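Local coordinates for DUF2235 domain-containing protein (Pseudomonas aeruginosa, PDB 4O5P), which probably acts as a type VI secretion phospholipase effector of the Tle1 family, hydrolysing phospholipids with a catalytic domain of the alpha/beta-hydrolase clan, at residues Phe123-Glu128 and Leu166-Val171; Val175-Thr180 and Arg200-Pro205; Thr254-Ala259 and Glu264-Gly269. All blocks are in the same frame, centred on the assembly; numbering follows the deposited sequence.

The three contacts follow one another along the chain. Interactions 1 and 2 share helix 168-178: interaction 1 uses its first turn and interaction 2 its last, with centres about 14 Å apart and side chains in touch. Interaction 2 brings in helix 195-219, and its centre is about 19 Å from that of interaction 3, where helix 238-254 ends and the chain turns into strand 266-267. Interactions 1 and 3, about 28 Å apart between centres, do not touch. All three have side chains touching helix 139-162, which links them within the fold.

Interaction 1: residues Phe123-Glu128 and Leu166-Val171; sequences FPDIKE and LKLNDV
D125 meets the opening turn of helix 168-178 in an unusual way: at both of its closest approaches an oxygen faces a methyl group. Its carboxylate atom OD1 lies 4.3 Å from CD1 of L168, and its carbonyl O lies 4.2 Å from CG1 of V171. The nearest CA atoms, of D125 and L168, are 6.5 Å apart, and only 145 Å² of surface is buried, so the two segments graze rather than interlock. L168 reaches across because its CG is anti to the backbone N (chi1 -177°), which carries the CD1 branch to the carboxylate; the CB of V171 points toward the loop, and CG1, anti to the backbone N (chi1 168°), meets the carbonyl. The other carboxylate oxygen, OD2, is taken up by a hydrogen bond from the indole NE1 of W148 on helix 139-162. That same tryptophan packs against V171 and meets the ring of F123 edge to face, tying all three to helix 139-162.

The loop that presents D125 follows strand 111-116 of the mixed sheet and is folded on itself as a G1 beta bulge, in which K127 and E128 both face F123. Its carbonyl F123 O accepts from I126 N at 3.2 Å and from E128 N at 3.0 Å, the two donors arriving on opposite faces of the carbonyl plane, while F123 N returns a 2.8 Å bond to E128 O. K127 N closes the tight turn onto P124 O. On the opposing segment K167 is the N-cap residue, and V171 N bonds to K167 O at 3.0 Å to start the helix. Farther along that helix, Q172 NE2 gives a weak hydrogen bond to P124 O, and K127 NZ forms a salt bridge with the E176 carboxylate.

Interaction 2: residues Val175-Thr180 and Arg200-Pro205; sequences VEEMST and RAALEP
One residue beyond M178, whose side chain meets A202 and L203, the hydroxyl oxygen OG of S179 is held by two groups: it takes a hydrogen bond from the backbone N of N181, in the manner of an ST turn, and has a weaker one with OE1 of E143. These bonds lie just past M178. The contact is mostly apolar. The methyl CB of A202 points at the neighbouring helix and is met by two consecutive residues. CG of M178, a selenomethionine in this crystal, comes within 3.5 Å of A202 CB, tighter than an ordinary van der Waals contact, and CB of E177 lies 3.8 Å from the same methyl. Such closeness depends on the small side chain of A202, whose CA is 6.0 Å from CA of M178. The E177 chain runs on extended beyond CG, leaving its atom OE1 3.8 Å from A202 CB on the solvent-exposed side. On the buried side the M178 chain bends at its last torsion (chi3 84°) and crosses the side chain of L203 at about a right angle, with CE 3.9 Å from L203 CD2. N147, L150 and V151 of helix 139-162 also touch M178, so its side chain packs where three helices converge. Helix 195-219 kinks at P205, whose N makes no bond to the preceding turn. A polar bond does join the two helices, from K198 NZ to S179 O, but M178, A202 and L203 meet through dispersion and shape, and the close fit of M178 on A202 is consistent with the short distance between their CA atoms.

Interaction 3: residues Thr254-Ala259 and Glu264-Gly269; sequences TRVSDA and EYRFAG
R255, carried alongside Y265 by a CG anti to the backbone N (chi1 167°), points the same way, but their flat ends stand almost upright to each other, guanidinium and ring planes 85° apart. Atom CE2 of the tyrosine lies 3.6 Å above one guanidinium face of R255, toward its rim, while R255 NH1 sits at the ring edge, in plane. The phenol OH comes within 2.7 Å of R255 NH2, yet at an angle too poor for a hydrogen bond.

T254 crosses Y265 at roughly a right angle and brings CG2 to the edge of the F267 ring, 4.0 Å from CD2; its hydroxyl bonds back to L250 O. The backbones form a single antiparallel bridge, R255 with Y265, a non-hydrogen-bonded pair flanked by R266 N to T254 O (2.9 Å, 168° at the hydrogen) and V256 N to E264 O (3.0 Å). It pairs the residues leaving helix 238-254 with the chain entering strand 266-267, itself paired with strand 270-280 of the hydrolase sheet. S257 OG gives E264 O a second, weak bond. R266 is gripped within its own segment, NH2 salt-bridged to E264 OE1 and NH1 bonded to G269 O at 2.6 Å.

Interaction 1: residues Phe123-Glu128 and Leu166-Val171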
loop_
_atom_site.group_PDB
_atom_site.type_symbol
_atom_site.label_atom_id
_atom_site.label_comp_id
_atom_site.label_asym_id
_atom_site.label_seq_id
_atom_site.Cartn_x
_atom_site.Cartn_y
_atom_site.Cartn_z
ATOM N N PHE A 123 5.585 12.228 8.965
ATOM C CA PHE A 123 4.221 12.593 9.324
ATOM C C PHE A 123 4.244 13.194 10.728
ATOM O O PHE A 123 4.198 12.457 11.721
ATOM C CB PHE A 123 3.314 11.360 9.319
ATOM C CG PHE A 123 1.833 11.684 9.262
ATOM C CD1 PHE A 123 1.393 13.002 9.178
ATOM C CD2 PHE A 123 0.885 10.667 9.314
ATOM C CE1 PHE A 123 0.036 13.298 9.129
ATOM C CE2 PHE A 123 -0.475 10.959 9.266
ATOM C CZ PHE A 123 -0.895 12.280 9.182
ATOM N N PRO A 124 4.330 14.528 10.810
ATOM C CA PRO A 124 4.470 15.228 12.099
ATOM C C PRO A 124 3.299 14.946 13.034
ATOM O O PRO A 124 3.520 14.805 14.231
ATOM C CB PRO A 124 4.485 16.706 11.696
ATOM C CG PRO A 124 4.990 16.703 10.267
ATOM C CD PRO A 124 4.415 15.448 9.658
ATOM N N ASP A 125 2.092 14.823 12.481
ATOM C CA ASP A 125 0.876 14.623 13.271
ATOM C C ASP A 125 0.894 13.354 14.128
ATOM O O ASP A 125 0.167 13.259 15.125
ATOM C CB ASP A 125 -0.370 14.608 12.366
ATOM C CG ASP A 125 -0.602 15.931 11.659
ATOM O OD1 ASP A 125 0.394 16.626 11.347
ATOM O OD2 ASP A 125 -1.784 16.274 11.403
ATOM N N ILE A 126 1.708 12.380 13.728
ATOM C CA ILE A 126 1.869 11.140 14.488
ATOM C C ILE A 126 3.307 11.017 15.016
ATOM O O ILE A 126 3.749 9.940 15.433
ATOM C CB ILE A 126 1.497 9.904 13.646
ATOM C CG1 ILE A 126 2.364 9.827 12.386
ATOM C CG2 ILE A 126 -0.009 9.925 13.294
ATOM C CD1 ILE A 126 2.419 8.436 11.779
ATOM N N LYS A 127 4.016 12.141 14.978
ATOM C CA LYS A 127 5.406 12.252 15.449
ATOM C C LYS A 127 6.382 11.293 14.770
ATOM O O LYS A 127 7.330 10.814 15.395
ATOM C CB LYS A 127 5.487 12.131 16.974
ATOM C CG LYS A 127 4.810 13.292 17.693
ATOM C CD LYS A 127 4.916 13.164 19.206
ATOM C CE LYS A 127 4.039 12.051 19.710
ATOM N NZ LYS A 127 3.651 12.303 21.123
ATOM N N GLU A 128 6.131 11.012 13.491
ATOM C CA GLU A 128 7.043 10.222 12.677
ATOM C C GLU A 128 7.936 11.236 11.995
ATOM O O GLU A 128 7.537 11.852 11.002
ATOM C CB GLU A 128 6.259 9.427 11.635
ATOM C CG GLU A 128 7.100 8.471 10.785
ATOM C CD GLU A 128 6.239 7.413 10.119
ATOM O OE1 GLU A 128 5.233 6.999 10.748
ATOM O OE2 GLU A 128 6.547 7.003 8.978
ATOM N N LEU A 166 -9.381 20.183 16.480
ATOM C CA LEU A 166 -8.548 19.559 17.512
ATOM C C LEU A 166 -7.111 20.082 17.467
ATOM O O LEU A 166 -6.527 20.235 16.395
ATOM C CB LEU A 166 -8.568 18.038 17.378
ATOM C CG LEU A 166 -9.920 17.326 17.502
ATOM C CD1 LEU A 166 -9.760 15.842 17.180
ATOM C CD2 LEU A 166 -10.520 17.507 18.888
ATOM N N LYS A 167 -6.542 20.377 18.630
ATOM C CA LYS A 167 -5.143 20.781 18.668
ATOM C C LYS A 167 -4.236 19.595 18.351
ATOM O O LYS A 167 -4.469 18.486 18.830
ATOM C CB LYS A 167 -4.775 21.386 20.023
ATOM C CG LYS A 167 -5.106 22.868 20.151
ATOM C CD LYS A 167 -4.900 23.335 21.577
ATOM C CE LYS A 167 -5.677 22.457 22.544
ATOM N NZ LYS A 167 -7.103 22.350 22.142
ATOM N N LEU A 168 -3.216 19.857 17.536
ATOM C CA LEU A 168 -2.206 18.881 17.128
ATOM C C LEU A 168 -1.674 18.041 18.298
ATOM O O LEU A 168 -1.393 16.846 18.145
ATOM C CB LEU A 168 -1.070 19.622 16.420
ATOM C CG LEU A 168 0.097 18.848 15.815
ATOM C CD1 LEU A 168 0.524 19.501 14.517
ATOM C CD2 LEU A 168 1.249 18.832 16.768
ATOM N N ASN A 169 -1.545 18.673 19.464
ATOM C CA ASN A 169 -1.123 17.975 20.674
ATOM C C ASN A 169 -2.098 16.855 21.013
ATOM O O ASN A 169 -1.697 15.728 21.336
ATOM C CB ASN A 169 -1.027 18.956 21.848
ATOM C CG ASN A 169 -0.555 18.288 23.130
ATOM O OD1 ASN A 169 0.609 17.890 23.242
ATOM N ND2 ASN A 169 -1.452 18.166 24.106
ATOM N N ASP A 170 -3.384 17.167 20.914
ATOM C CA ASP A 170 -4.423 16.194 21.235
ATOM C C ASP A 170 -4.582 15.098 20.186
ATOM O O ASP A 170 -4.817 13.949 20.547
ATOM C CB ASP A 170 -5.759 16.885 21.510
ATOM C CG ASP A 170 -5.893 17.317 22.951
ATOM O OD1 ASP A 170 -5.168 18.247 23.359
ATOM O OD2 ASP A 170 -6.708 16.716 23.683
ATOM N N VAL A 171 -4.467 15.442 18.907
ATOM C CA VAL A 171 -4.448 14.425 17.859
ATOM C C VAL A 171 -3.312 13.444 18.186
ATOM O O VAL A 171 -3.545 12.234 18.319
ATOM C CB VAL A 171 -4.250 15.028 16.448
ATOM C CG1 VAL A 171 -3.937 13.938 15.439
ATOM C CG2 VAL A 171 -5.480 15.803 16.006
#

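Interaction 2: residues Val175-Thr180 and Arg200-Pro205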
loop_
_atom_site.group_PDB
_atom_site.type_symbol
_atom_site.label_atom_id
_atom_site.label_comp_id
_atom_site.label_asym_id
_atom_site.label_seq_id
_atom_site.Cartn_x
_atom_site.Cartn_y
_atom_site.Cartn_z
ATOM N N VAL A 175 -3.786 9.378 18.936
ATOM C CA VAL A 175 -3.107 8.360 18.142
ATOM C C VAL A 175 -2.213 7.511 19.044
ATOM O O VAL A 175 -2.196 6.298 18.913
ATOM C CB VAL A 175 -2.281 8.986 16.995
ATOM C CG1 VAL A 175 -1.392 7.928 16.304
ATOM C CG2 VAL A 175 -3.202 9.656 15.986
ATOM N N GLU A 176 -1.495 8.145 19.977
ATOM C CA GLU A 176 -0.655 7.386 20.914
ATOM C C GLU A 176 -1.454 6.462 21.836
ATOM O O GLU A 176 -1.042 5.326 22.092
ATOM C CB GLU A 176 0.175 8.333 21.774
ATOM C CG GLU A 176 1.339 8.997 21.059
ATOM C CD GLU A 176 2.179 9.806 22.014
ATOM O OE1 GLU A 176 1.605 10.381 22.968
ATOM O OE2 GLU A 176 3.409 9.856 21.828
ATOM N N GLU A 177 -2.572 6.968 22.354
ATOM C CA GLU A 177 -3.476 6.197 23.218
ATOM C C GLU A 177 -4.127 5.011 22.517
ATOM O O GLU A 177 -4.423 3.999 23.159
ATOM C CB GLU A 177 -4.584 7.099 23.780
ATOM C CG GLU A 177 -4.114 8.116 24.815
ATOM C CD GLU A 177 -5.230 9.064 25.248
ATOM O OE1 GLU A 177 -6.415 8.648 25.231
ATOM O OE2 GLU A 177 -4.923 10.226 25.592
HETATM N N MSE A 178 -4.381 5.141 21.209
HETATM C CA MSE A 178 -5.029 4.067 20.441
HETATM C C MSE A 178 -4.036 2.974 19.979
HETATM O O MSE A 178 -4.451 1.881 19.600
HETATM C CB MSE A 178 -5.793 4.642 19.231
HETATM C CG MSE A 178 -6.891 5.662 19.576
HETATM SE SE MSE A 178 -7.214 7.020 18.186
HETATM C CE MSE A 178 -8.420 5.986 17.050
ATOM N N SER A 179 -2.734 3.265 20.022
ATOM C CA SER A 179 -1.705 2.313 19.546
ATOM C C SER A 179 -1.701 1.008 20.334
ATOM O O SER A 179 -2.127 0.962 21.498
ATOM C CB SER A 179 -0.304 2.942 19.633
ATOM O OG SER A 179 0.702 2.077 19.119
ATOM N N THR A 180 -1.207 -0.056 19.704
ATOM C CA THR A 180 -1.035 -1.317 20.410
ATOM C C THR A 180 0.389 -1.492 20.941
ATOM O O THR A 180 0.690 -2.504 21.576
ATOM C CB THR A 180 -1.470 -2.526 19.562
ATOM O OG1 THR A 180 -0.972 -2.391 18.222
ATOM C CG2 THR A 180 -2.975 -2.590 19.512
ATOM N N ARG A 200 -11.501 2.293 21.092
ATOM C CA ARG A 200 -12.798 2.705 21.654
ATOM C C ARG A 200 -12.625 3.569 22.896
ATOM O O ARG A 200 -13.218 4.649 22.989
ATOM C CB ARG A 200 -13.685 1.512 21.993
ATOM C CG ARG A 200 -15.050 1.937 22.524
ATOM C CD ARG A 200 -15.968 0.760 22.745
ATOM N NE ARG A 200 -16.309 0.072 21.502
ATOM C CZ ARG A 200 -17.216 0.506 20.624
ATOM N NH1 ARG A 200 -17.871 1.643 20.835
ATOM N NH2 ARG A 200 -17.462 -0.193 19.528
ATOM N N ALA A 201 -11.798 3.088 23.829
ATOM C CA ALA A 201 -11.494 3.824 25.054
ATOM C C ALA A 201 -11.001 5.226 24.743
ATOM O O ALA A 201 -11.524 6.208 25.276
ATOM C CB ALA A 201 -10.464 3.069 25.908
ATOM N N ALA A 202 -10.008 5.329 23.864
ATOM C CA ALA A 202 -9.450 6.643 23.561
ATOM C C ALA A 202 -10.464 7.577 22.907
ATOM O O ALA A 202 -10.414 8.785 23.129
ATOM C CB ALA A 202 -8.205 6.525 22.698
ATOM N N LEU A 203 -11.354 7.033 22.074
ATOM C CA LEU A 203 -12.306 7.894 21.356
ATOM C C LEU A 203 -13.528 8.289 22.182
ATOM O O LEU A 203 -14.209 9.277 21.873
ATOM C CB LEU A 203 -12.783 7.220 20.073
ATOM C CG LEU A 203 -11.756 7.087 18.947
ATOM C CD1 LEU A 203 -12.428 6.604 17.676
ATOM C CD2 LEU A 203 -11.014 8.396 18.723
ATOM N N GLU A 204 -13.825 7.503 23.210
ATOM C CA GLU A 204 -15.072 7.687 23.956
ATOM C C GLU A 204 -15.352 9.067 24.569
ATOM O O GLU A 204 -16.477 9.558 24.451
ATOM C CB GLU A 204 -15.259 6.578 24.995
ATOM C CG GLU A 204 -16.111 5.419 24.490
ATOM C CD GLU A 204 -17.345 5.210 25.343
ATOM O OE1 GLU A 204 -17.197 5.028 26.575
ATOM O OE2 GLU A 204 -18.462 5.243 24.780
ATOM N N PRO A 205 -14.358 9.689 25.231
ATOM C CA PRO A 205 -14.650 10.997 25.830
ATOM C C PRO A 205 -15.123 12.018 24.801
ATOM O O PRO A 205 -16.100 12.736 25.052
ATOM C CB PRO A 205 -13.292 11.433 26.391
ATOM C CG PRO A 205 -12.617 10.169 26.729
ATOM C CD PRO A 205 -13.015 9.212 25.621
#

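Interaction 3: residues Thr254-Ala259 and Glu264-Gly269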
loop_
_atom_site.group_PDB
_atom_site.type_symbol
_atom_site.label_atom_id
_atom_site.label_comp_id
_atom_site.label_asym_id
_atom_site.label_seq_id
_atom_site.Cartn_x
_atom_site.Cartn_y
_atom_site.Cartn_z
ATOM N N THR A 254 -18.723 1.754 15.324
ATOM C CA THR A 254 -19.988 2.453 15.134
ATOM C C THR A 254 -21.200 1.529 15.038
ATOM O O THR A 254 -22.349 1.988 15.087
ATOM C CB THR A 254 -19.919 3.329 13.877
ATOM O OG1 THR A 254 -19.625 2.505 12.746
ATOM C CG2 THR A 254 -18.834 4.401 14.032
ATOM N N ARG A 255 -20.945 0.236 14.860
ATOM C CA ARG A 255 -22.013 -0.757 14.866
ATOM C C ARG A 255 -22.740 -0.696 16.213
ATOM O O ARG A 255 -22.173 -1.021 17.258
ATOM C CB ARG A 255 -21.455 -2.162 14.604
ATOM C CG ARG A 255 -22.430 -3.310 14.889
ATOM C CD ARG A 255 -21.865 -4.678 14.507
ATOM N NE ARG A 255 -22.424 -5.134 13.239
ATOM C CZ ARG A 255 -21.770 -5.101 12.083
ATOM N NH1 ARG A 255 -20.515 -4.663 12.055
ATOM N NH2 ARG A 255 -22.361 -5.513 10.965
ATOM N N VAL A 256 -23.991 -0.254 16.192
ATOM C CA VAL A 256 -24.718 -0.079 17.444
ATOM C C VAL A 256 -25.655 -1.251 17.585
ATOM O O VAL A 256 -25.454 -2.101 18.450
ATOM C CB VAL A 256 -25.425 1.297 17.559
ATOM C CG1 VAL A 256 -26.065 1.712 16.246
ATOM C CG2 VAL A 256 -26.443 1.278 18.683
ATOM N N SER A 257 -26.668 -1.292 16.726
ATOM C CA SER A 257 -27.332 -2.528 16.399
ATOM C C SER A 257 -27.808 -3.315 17.613
ATOM O O SER A 257 -27.376 -4.448 17.854
ATOM C CB SER A 257 -26.370 -3.351 15.566
ATOM O OG SER A 257 -25.782 -2.496 14.604
ATOM N N ASP A 258 -28.698 -2.689 18.327
ATOM C CA ASP A 258 -29.336 -3.281 19.421
ATOM C C ASP A 258 -30.748 -2.812 19.234
ATOM O O ASP A 258 -31.075 -2.309 18.193
ATOM C CB ASP A 258 -28.706 -2.801 20.721
ATOM C CG ASP A 258 -28.969 -3.745 21.914
ATOM O OD1 ASP A 258 -28.659 -4.940 21.827
ATOM O OD2 ASP A 258 -29.467 -3.268 22.971
ATOM N N ALA A 259 -31.541 -3.022 20.271
ATOM C CA ALA A 259 -32.941 -2.707 20.394
ATOM C C ALA A 259 -33.720 -3.282 19.262
ATOM O O ALA A 259 -33.563 -2.910 18.092
ATOM C CB ALA A 259 -33.178 -1.219 20.589
ATOM N N GLU A 264 -27.713 -0.846 12.880
ATOM C CA GLU A 264 -27.283 0.382 12.210
ATOM C C GLU A 264 -25.862 0.803 12.602
ATOM O O GLU A 264 -25.223 0.190 13.459
ATOM C CB GLU A 264 -28.271 1.540 12.439
ATOM C CG GLU A 264 -29.302 1.294 13.533
ATOM C CD GLU A 264 -30.364 2.383 13.609
ATOM O OE1 GLU A 264 -30.492 3.193 12.657
ATOM O OE2 GLU A 264 -31.074 2.427 14.634
ATOM N N TYR A 265 -25.372 1.855 11.960
ATOM C CA TYR A 265 -24.067 2.369 12.283
ATOM C C TYR A 265 -24.190 3.839 12.653
ATOM O O TYR A 265 -24.770 4.643 11.915
ATOM C CB TYR A 265 -23.109 2.117 11.109
ATOM C CG TYR A 265 -23.122 0.661 10.697
ATOM C CD1 TYR A 265 -24.046 0.190 9.770
ATOM C CD2 TYR A 265 -22.236 -0.249 11.256
ATOM C CE1 TYR A 265 -24.089 -1.143 9.399
ATOM C CE2 TYR A 265 -22.264 -1.594 10.887
ATOM C CZ TYR A 265 -23.197 -2.030 9.955
ATOM O OH TYR A 265 -23.243 -3.357 9.578
ATOM N N ARG A 266 -23.686 4.174 13.834
ATOM C CA ARG A 266 -23.781 5.532 14.332
ATOM C C ARG A 266 -22.476 5.982 14.953
ATOM O O ARG A 266 -21.744 5.178 15.535
ATOM C CB ARG A 266 -24.953 5.681 15.313
ATOM C CG ARG A 266 -26.293 5.738 14.583
ATOM C CD ARG A 266 -27.494 5.681 15.488
ATOM N NE ARG A 266 -28.703 5.534 14.682
ATOM C CZ ARG A 266 -29.443 6.543 14.221
ATOM N NH1 ARG A 266 -29.115 7.802 14.484
ATOM N NH2 ARG A 266 -30.521 6.292 13.493
ATOM N N PHE A 267 -22.206 7.274 14.791
ATOM C CA PHE A 267 -20.985 7.919 15.229
ATOM C C PHE A 267 -21.460 9.116 16.039
ATOM O O PHE A 267 -21.902 10.132 15.473
ATOM C CB PHE A 267 -20.197 8.388 14.004
ATOM C CG PHE A 267 -18.872 9.019 14.321
ATOM C CD1 PHE A 267 -18.777 10.382 14.549
ATOM C CD2 PHE A 267 -17.708 8.246 14.352
ATOM C CE1 PHE A 267 -17.553 10.978 14.818
ATOM C CE2 PHE A 267 -16.479 8.831 14.620
ATOM C CZ PHE A 267 -16.402 10.207 14.855
ATOM N N ALA A 268 -21.390 8.985 17.360
ATOM C CA ALA A 268 -21.939 9.994 18.266
ATOM C C ALA A 268 -23.429 10.275 17.978
ATOM O O ALA A 268 -23.877 11.424 17.981
ATOM C CB ALA A 268 -21.106 11.271 18.193
ATOM N N GLY A 269 -24.187 9.211 17.723
ATOM C CA GLY A 269 -25.619 9.327 17.495
ATOM C C GLY A 269 -25.992 9.448 16.031
ATOM O O GLY A 269 -27.109 9.081 15.639
#